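Local structure of putative cyclohexadienyl dehydrogenase and ADH prephenate dehydrogenase (4WJI) at residues 228-232 / 233-237; 188-191 / 192-196. The protein probably catalyses the NAD(P)-dependent oxidative decarboxylation of prephenate to 4-hydroxyphenylpyruvate, a step of tyrosine biosynthesis. One frame throughout, in Å; residues are numbered along the deposited sequence.

Contact 2 comes first along the chain, about two and a half turns within the long helix 177-203; contact 1 follows, where the loop after helix 221-227 runs into helix 232-241. Both lie in the dimerization domain range, on the same side of the chain's centre, with their own centres about 11 Å apart. They touch directly: the stacked rings of Trp235 and His192 bring CZ2 of Trp235 within 3.3 Å of CD2 of His192, and Tyr196 lies against the 228-232 loop. Together they form part of the wall of the tyrosine pocket, while contact 1 also reaches NADP through Met234. Each also packs on the second subunit, placing the ligand site close to the dimer interface.

Contact 1 (228-232 / 233-237); sequences AASDP and TMWRD. With NAP (NADP nicotinamide-adenine-dinucleotide phosphate), chain B.
Asp231 caps the helix that starts at Pro232: its OD2 accepts the amide of Met234 at 2.9 Å, the N-cap bond, from the anti side and 23° out of the carboxylate plane. Asp231 CG lies anti to the backbone N (chi1 -178°), which swings the carboxylate over the first turn, where it would probably be favoured by the partial positive charge of the helix start. Behind it the main chain takes over, with Asp231 O receiving Trp235 N and Pro232 O receiving Arg236 N. The inner side is tightly packed. The extended chain of Met234, modelled as selenomethionine, runs along the cofactor, SE 3.3 Å from N7N of NADP and CE 3.4 Å from C2N of its nicotinamide ring; the Trp235 indole has Ser230 CB at 3.6 Å from NE1. Ser230 OG, bonded to Leu227 O, also receives a water that accepts from Trp235 NE1. Arg236, partly exposed, reaches NE and NH2 side-on to OD1 of the buried Asp237, whose OD2 accepts from Gly75 N. The outer side is looser but only partly exposed, Thr233 packing on Phe273 of the second subunit. Here a second water links Asp231 OD1, at 2.6 Å, to Thr233 OG1.

Contact 2 (188-191 / 192-196); sequences SHLP and HIIAY
With CG anti to the carbonyl carbon (chi1 -76°), the ring of His192 folds back along the helix toward Ser188, one turn earlier. ND1 then donates to Ser188 O at 2.9 Å, and the oxygen lies almost in the imidazole plane, at the ring's edge. The same oxygen accepts the His192 amide at 3.1 Å; the two donors reach it from opposite faces of the carbonyl plane. The regular helical ladder continues beside them, Ile193 N to His189 O and Ile194 N to Leu190 O, although Pro191, which has no amide hydrogen to give to the turn before, kinks helix 177-203. Ile193 folds its CG1 over His189 O at 3.3 Å. On another side of the helix Leu190 and Ile194 run side by side, CD1 of Leu190 3.8 Å from CG1 of Ile194, and both meet Phe253 of helix 243-265; Ile194 also packs on its own counterpart in the second subunit. A leucine in place of His192 would probably leave Ser188 O with one donor fewer and remove the stacking partner of Trp235. The ND1 bond implies a proton on that nitrogen and limits rotation of the ring, keeping it turned for its contacts with Trp235 and the bound tyrosine.

Contact 1 (228-232 / 233-237)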
ATOM      1  N   ALA A 228       3.823   7.754   1.510  1.00 10.00           N
ATOM      2  CA  ALA A 228       4.948   8.642   1.926  1.00 11.14           C
ATOM      3  C   ALA A 228       5.293   9.733   0.913  1.00 11.31           C
ATOM      4  O   ALA A 228       6.286  10.453   1.073  1.00 13.86           O
ATOM      5  CB  ALA A 228       6.169   7.807   2.264  1.00 10.69           C
ATOM      6  N   ALA A 229       4.486   9.847  -0.136  1.00 10.75           N
ATOM      7  CA  ALA A 229       4.563  10.979  -1.070  1.00 10.53           C
ATOM      8  C   ALA A 229       3.544  12.095  -0.835  1.00 11.44           C
ATOM      9  O   ALA A 229       3.510  13.091  -1.599  1.00 11.53           O
ATOM     10  CB  ALA A 229       4.421  10.486  -2.484  1.00 13.33           C
ATOM     11  N   SER A 230       2.748  11.915   0.207  1.00  9.24           N
ATOM     12  CA  SER A 230       1.706  12.846   0.555  1.00  9.07           C
ATOM     13  C   SER A 230       2.311  14.197   1.012  1.00 12.29           C
ATOM     14  O   SER A 230       3.521  14.365   1.101  1.00 14.58           O
ATOM     15  CB  SER A 230       0.823  12.222   1.642  1.00 10.80           C
ATOM     16  OG  SER A 230       0.202  11.033   1.199  1.00 13.00           O
ATOM     17  N   ASP A 231       1.441  15.164   1.260  1.00 10.60           N
ATOM     18  CA  ASP A 231       1.897  16.480   1.591  1.00 11.15           C
ATOM     19  C   ASP A 231       2.506  16.545   3.009  1.00  9.83           C
ATOM     20  O   ASP A 231       1.849  16.174   3.992  1.00 10.03           O
ATOM     21  CB  ASP A 231       0.768  17.487   1.476  1.00 13.57           C
ATOM     22  CG  ASP A 231       1.234  18.886   1.766  1.00 15.04           C
ATOM     23  OD1 ASP A 231       2.007  19.472   0.945  1.00 18.88           O
ATOM     24  OD2 ASP A 231       0.892  19.402   2.853  1.00 13.36           O
ATOM     25  N   PRO A 232       3.716  17.117   3.119  1.00  9.98           N
ATOM     26  CA  PRO A 232       4.351  17.097   4.442  1.00 10.08           C
ATOM     27  C   PRO A 232       3.693  18.013   5.455  1.00  9.41           C
ATOM     28  O   PRO A 232       3.711  17.710   6.626  1.00 10.25           O
ATOM     29  CB  PRO A 232       5.796  17.561   4.171  1.00 11.38           C
ATOM     30  CG  PRO A 232       5.893  17.824   2.749  1.00 19.17           C
ATOM     31  CD  PRO A 232       4.696  17.370   2.042  1.00 11.90           C
ATOM     32  N   THR A 233       3.136  19.148   5.001  1.00  9.59           N
ATOM     33  CA  THR A 233       2.439  20.051   5.917  1.00  9.42           C
ATOM     34  C   THR A 233       1.208  19.377   6.517  1.00  9.87           C
ATOM     35  O   THR A 233       0.994  19.447   7.748  1.00 10.63           O
ATOM     36  CB  THR A 233       2.058  21.375   5.241  1.00 11.09           C
ATOM     37  OG1 THR A 233       3.235  22.013   4.715  1.00 14.80           O
ATOM     38  CG2 THR A 233       1.401  22.308   6.186  1.00 13.11           C
HETATM   39  N   MSE A 234       0.408  18.731   5.662  1.00  9.96           N
HETATM   40  CA  MSE A 234      -0.797  18.033   6.115  1.00  9.82           C
HETATM   41  C   MSE A 234      -0.430  17.050   7.198  1.00  9.29           C
HETATM   42  O   MSE A 234      -1.091  16.980   8.237  1.00  9.52           O
HETATM   43  CB  MSE A 234      -1.447  17.290   4.927  1.00 10.81           C
HETATM   44  CG  MSE A 234      -2.578  16.338   5.321  1.00 10.73           C
HETATM   45 SE   MSE A 234      -3.428  15.651   3.731  1.00 12.11          SE
HETATM   46  CE  MSE A 234      -4.241  14.188   4.656  1.00 11.15           C
ATOM     47  N   TRP A 235       0.588  16.208   6.940  1.00  8.65           N
ATOM     48  CA  TRP A 235       0.904  15.125   7.862  1.00  8.89           C
ATOM     49  C   TRP A 235       1.676  15.564   9.089  1.00  7.92           C
ATOM     50  O   TRP A 235       1.460  14.980  10.156  1.00  8.81           O
ATOM     51  CB  TRP A 235       1.587  13.939   7.102  1.00  9.28           C
ATOM     52  CG  TRP A 235       0.501  13.226   6.344  1.00  7.63           C
ATOM     53  CD1 TRP A 235       0.212  13.310   5.015  1.00  9.89           C
ATOM     54  CD2 TRP A 235      -0.527  12.413   6.935  1.00  7.75           C
ATOM     55  NE1 TRP A 235      -0.919  12.587   4.749  1.00  9.91           N
ATOM     56  CE2 TRP A 235      -1.390  12.016   5.905  1.00  9.23           C
ATOM     57  CE3 TRP A 235      -0.766  11.953   8.227  1.00  9.90           C
ATOM     58  CZ2 TRP A 235      -2.511  11.212   6.149  1.00  9.09           C
ATOM     59  CZ3 TRP A 235      -1.868  11.198   8.455  1.00 10.38           C
ATOM     60  CH2 TRP A 235      -2.742  10.836   7.428  1.00 11.04           C
ATOM     61  N   ARG A 236       2.525  16.583   8.973  1.00  8.39           N
ATOM     62  CA  ARG A 236       3.091  17.236  10.150  1.00  8.34           C
ATOM     63  C   ARG A 236       1.937  17.654  11.064  1.00  9.60           C
ATOM     64  O   ARG A 236       1.933  17.357  12.284  1.00  8.93           O
ATOM     65  CB  ARG A 236       3.948  18.430   9.771  1.00 10.34           C
ATOM     66  CG  ARG A 236       4.437  19.232  10.979  1.00 11.64           C
ATOM     67  CD  ARG A 236       4.873  20.617  10.590  1.00 11.76           C
ATOM     68  NE  ARG A 236       3.744  21.414  10.202  1.00 13.71           N
ATOM     69  CZ  ARG A 236       3.809  22.581   9.588  1.00 16.26           C
ATOM     70  NH1 ARG A 236       4.981  23.076   9.219  1.00 21.91           N
ATOM     71  NH2 ARG A 236       2.689  23.253   9.339  1.00 18.53           N
ATOM     72  N   ASP A 237       0.963  18.355  10.486  1.00  8.28           N
ATOM     73  CA  ASP A 237      -0.120  18.856  11.325  1.00  8.05           C
ATOM     74  C   ASP A 237      -0.939  17.739  11.997  1.00  8.43           C
ATOM     75  O   ASP A 237      -1.345  17.871  13.154  1.00  9.45           O
ATOM     76  CB  ASP A 237      -1.006  19.808  10.545  1.00  9.44           C
ATOM     77  CG  ASP A 237      -0.371  21.168  10.334  1.00 12.19           C
ATOM     78  OD1 ASP A 237       0.826  21.412  10.697  1.00 14.44           O
ATOM     79  OD2 ASP A 237      -1.146  22.064   9.842  1.00 15.47           O
TER
HETATM   80  PA  NAP B 301      -3.820  20.660  -0.142  1.00  9.98           P
HETATM   81  O1A NAP B 301      -4.170  20.050  -1.444  1.00  9.70           O
HETATM   82  O2A NAP B 301      -2.401  20.863   0.270  1.00 12.08           O
HETATM   83  O5B NAP B 301      -4.534  22.096  -0.070  1.00  9.88           O
HETATM   84  C5B NAP B 301      -4.214  23.001   0.979  1.00  9.47           C
HETATM   85  C4B NAP B 301      -5.090  24.252   0.949  1.00 10.10           C
HETATM   86  O4B NAP B 301      -4.917  24.942   2.182  1.00 11.69           O
HETATM   87  C3B NAP B 301      -4.667  25.243  -0.121  1.00 10.64           C
HETATM   88  O3B NAP B 301      -5.754  26.069  -0.505  1.00 11.07           O
HETATM   89  C2B NAP B 301      -3.682  26.122   0.603  1.00 11.19           C
HETATM   90  O2B NAP B 301      -3.631  27.415   0.068  1.00 11.88           O
HETATM   91  C1B NAP B 301      -4.300  26.200   1.973  1.00 11.48           C
HETATM   92  N9A NAP B 301      -3.398  26.511   3.115  1.00 12.61           N
HETATM   93  C8A NAP B 301      -2.265  25.913   3.445  1.00 13.22           C
HETATM   94  N7A NAP B 301      -1.722  26.369   4.544  1.00 14.13           N
HETATM   95  C5A NAP B 301      -2.567  27.353   4.960  1.00 13.46           C
HETATM   96  C6A NAP B 301      -2.546  28.232   6.061  1.00 15.24           C
HETATM   97  N6A NAP B 301      -1.546  28.197   6.962  1.00 18.05           N
HETATM   98  N1A NAP B 301      -3.558  29.066   6.186  1.00 15.56           N
HETATM   99  C2A NAP B 301      -4.529  29.066   5.290  1.00 14.85           C
HETATM  100  N3A NAP B 301      -4.632  28.297   4.222  1.00 12.45           N
HETATM  101  C4A NAP B 301      -3.622  27.448   4.082  1.00 11.91           C
HETATM  102  O3  NAP B 301      -4.575  19.907   1.055  1.00  9.65           O
HETATM  103  PN  NAP B 301      -5.830  18.921   1.119  1.00  9.02           P
HETATM  104  O1N NAP B 301      -5.306  17.611   0.809  1.00 10.72           O
HETATM  105  O2N NAP B 301      -6.959  19.457   0.360  1.00  8.45           O
HETATM  106  O5D NAP B 301      -6.149  18.916   2.701  1.00  9.10           O
HETATM  107  C5D NAP B 301      -6.974  19.880   3.307  1.00  9.13           C
HETATM  108  C4D NAP B 301      -7.573  19.281   4.576  1.00  9.38           C
HETATM  109  O4D NAP B 301      -8.235  18.081   4.232  1.00  9.63           O
HETATM  110  C3D NAP B 301      -6.552  18.899   5.605  1.00  9.77           C
HETATM  111  O3D NAP B 301      -7.025  19.237   6.898  1.00 11.12           O
HETATM  112  C2D NAP B 301      -6.404  17.403   5.463  1.00 10.00           C
HETATM  113  O2D NAP B 301      -6.027  16.833   6.691  1.00 11.47           O
HETATM  114  C1D NAP B 301      -7.842  17.041   5.094  1.00  9.37           C
HETATM  115  N1N NAP B 301      -8.005  15.824   4.283  1.00  8.39           N
HETATM  116  C2N NAP B 301      -7.089  15.477   3.376  1.00  7.59           C
HETATM  117  C3N NAP B 301      -7.235  14.340   2.619  1.00  7.74           C
HETATM  118  C7N NAP B 301      -6.223  13.874   1.598  1.00  8.91           C
HETATM  119  O7N NAP B 301      -6.251  12.730   1.234  1.00 10.31           O
HETATM  120  N7N NAP B 301      -5.355  14.754   1.151  1.00  7.99           N
HETATM  121  C4N NAP B 301      -8.358  13.579   2.812  1.00  7.92           C
HETATM  122  C5N NAP B 301      -9.291  13.979   3.733  1.00  7.21           C
HETATM  123  C6N NAP B 301      -9.095  15.097   4.496  1.00  7.93           C
HETATM  124  P2B NAP B 301      -2.385  27.914  -0.820  1.00 12.72           P
HETATM  125  O1X NAP B 301      -2.100  26.828  -1.803  1.00 13.72           O
HETATM  126  O2X NAP B 301      -2.903  29.171  -1.458  1.00 15.17           O
HETATM  127  O3X NAP B 301      -1.187  28.148   0.080  1.00 15.47           O
HETATM  128  O   HOH W   1      -2.238  10.959   2.375  1.00 18.43           O
HETATM  129  O   HOH W   2       3.766  20.828   2.332  1.00 20.41           O

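Contact 2 (188-191 / 192-196)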
ATOM      1  N   SER A 188      -5.803   5.366   9.729  1.00  8.56           N
ATOM      2  CA  SER A 188      -5.174   6.323   8.824  1.00  8.73           C
ATOM      3  C   SER A 188      -3.823   6.839   9.301  1.00  7.93           C
ATOM      4  O   SER A 188      -2.852   6.814   8.566  1.00  9.27           O
ATOM      5  CB  SER A 188      -6.133   7.527   8.629  1.00  8.29           C
ATOM      6  OG  SER A 188      -5.558   8.481   7.743  1.00  8.77           O
ATOM      7  N   HIS A 189      -3.763   7.355  10.532  1.00  7.61           N
ATOM      8  CA  HIS A 189      -2.577   8.048  10.947  1.00  7.54           C
ATOM      9  C   HIS A 189      -1.376   7.131  11.162  1.00  8.61           C
ATOM     10  O   HIS A 189      -0.306   7.407  10.627  1.00  8.63           O
ATOM     11  CB  HIS A 189      -2.848   8.958  12.158  1.00  8.43           C
ATOM     12  CG  HIS A 189      -4.007   9.879  11.927  1.00  7.30           C
ATOM     13  ND1 HIS A 189      -4.669  10.495  12.969  1.00  9.00           N
ATOM     14  CD2 HIS A 189      -4.679  10.211  10.799  1.00  7.75           C
ATOM     15  CE1 HIS A 189      -5.655  11.225  12.481  1.00  7.94           C
ATOM     16  NE2 HIS A 189      -5.691  11.055  11.158  1.00  8.13           N
ATOM     17  N   LEU A 190      -1.583   6.054  11.912  1.00  8.49           N
ATOM     18  CA  LEU A 190      -0.523   5.058  12.079  1.00  9.26           C
ATOM     19  C   LEU A 190      -0.068   4.495  10.741  1.00  9.84           C
ATOM     20  O   LEU A 190       1.142   4.450  10.470  1.00 11.37           O
ATOM     21  CB  LEU A 190      -0.918   3.962  13.076  1.00 12.13           C
ATOM     22  CG  LEU A 190       0.183   2.930  13.370  1.00 13.94           C
ATOM     23  CD1 LEU A 190       1.350   3.604  14.068  1.00 20.64           C
ATOM     24  CD2 LEU A 190      -0.317   1.769  14.201  1.00 19.99           C
ATOM     25  N   PRO A 191      -1.010   4.104   9.846  1.00  9.70           N
ATOM     26  CA  PRO A 191      -0.533   3.618   8.521  1.00  9.63           C
ATOM     27  C   PRO A 191       0.395   4.618   7.818  1.00  8.91           C
ATOM     28  O   PRO A 191       1.450   4.218   7.278  1.00  9.07           O
ATOM     29  CB  PRO A 191      -1.858   3.396   7.753  1.00 10.03           C
ATOM     30  CG  PRO A 191      -2.800   2.954   8.833  1.00 11.55           C
ATOM     31  CD  PRO A 191      -2.423   3.796  10.052  1.00 10.91           C
ATOM     32  N   HIS A 192       0.051   5.915   7.818  1.00  8.78           N
ATOM     33  CA  HIS A 192       0.933   6.891   7.170  1.00  8.29           C
ATOM     34  C   HIS A 192       2.299   7.014   7.864  1.00  8.24           C
ATOM     35  O   HIS A 192       3.324   7.104   7.209  1.00  9.00           O
ATOM     36  CB  HIS A 192       0.250   8.259   7.005  1.00  8.49           C
ATOM     37  CG  HIS A 192      -0.754   8.308   5.893  1.00  8.57           C
ATOM     38  ND1 HIS A 192      -2.020   7.770   5.982  1.00  9.67           N
ATOM     39  CD2 HIS A 192      -0.668   8.864   4.661  1.00  9.97           C
ATOM     40  CE1 HIS A 192      -2.676   8.020   4.861  1.00  9.55           C
ATOM     41  NE2 HIS A 192      -1.861   8.654   4.032  1.00 11.09           N
ATOM     42  N   ILE A 193       2.284   7.096   9.201  1.00  8.07           N
ATOM     43  CA  ILE A 193       3.512   7.209   9.977  1.00  8.93           C
ATOM     44  C   ILE A 193       4.469   6.032   9.708  1.00  9.44           C
ATOM     45  O   ILE A 193       5.655   6.262   9.490  1.00  9.52           O
ATOM     46  CB  ILE A 193       3.192   7.309  11.468  1.00 11.20           C
ATOM     47  CG1 ILE A 193       2.574   8.686  11.745  1.00 13.24           C
ATOM     48  CG2 ILE A 193       4.415   7.042  12.348  1.00 12.22           C
ATOM     49  CD1 ILE A 193       1.817   8.768  13.074  1.00 13.38           C
ATOM     50  N   ILE A 194       3.897   4.821   9.668  1.00  8.42           N
ATOM     51  CA  ILE A 194       4.679   3.638   9.414  1.00  9.31           C
ATOM     52  C   ILE A 194       5.233   3.635   7.985  1.00  9.87           C
ATOM     53  O   ILE A 194       6.373   3.223   7.770  1.00 10.57           O
ATOM     54  CB  ILE A 194       3.834   2.363   9.729  1.00 11.91           C
ATOM     55  CG1 ILE A 194       3.461   2.268  11.217  1.00 12.84           C
ATOM     56  CG2 ILE A 194       4.563   1.124   9.374  1.00 16.40           C
ATOM     57  CD1 ILE A 194       4.579   2.370  12.205  1.00 19.02           C
ATOM     58  N   ALA A 195       4.422   4.090   7.011  1.00  9.40           N
ATOM     59  CA  ALA A 195       4.923   4.210   5.641  1.00 10.58           C
ATOM     60  C   ALA A 195       6.079   5.214   5.551  1.00  9.21           C
ATOM     61  O   ALA A 195       7.103   4.935   4.943  1.00 10.95           O
ATOM     62  CB  ALA A 195       3.811   4.624   4.698  1.00 11.10           C
ATOM     63  N   TYR A 196       5.927   6.383   6.174  1.00  9.43           N
ATOM     64  CA  TYR A 196       7.049   7.355   6.189  1.00  8.83           C
ATOM     65  C   TYR A 196       8.294   6.708   6.817  1.00  9.43           C
ATOM     66  O   TYR A 196       9.428   6.915   6.345  1.00 12.41           O
ATOM     67  CB  TYR A 196       6.670   8.603   6.984  1.00  8.76           C
ATOM     68  CG  TYR A 196       5.804   9.588   6.226  1.00  9.80           C
ATOM     69  CD1 TYR A 196       6.293  10.237   5.096  1.00  9.34           C
ATOM     70  CD2 TYR A 196       4.515   9.956   6.689  1.00 11.11           C
ATOM     71  CE1 TYR A 196       5.530  11.161   4.413  1.00 10.47           C
ATOM     72  CE2 TYR A 196       3.765  10.912   6.014  1.00 12.05           C
ATOM     73  CZ  TYR A 196       4.267  11.524   4.894  1.00 12.37           C
ATOM     74  OH  TYR A 196       3.490  12.504   4.260  1.00 13.33           O
TER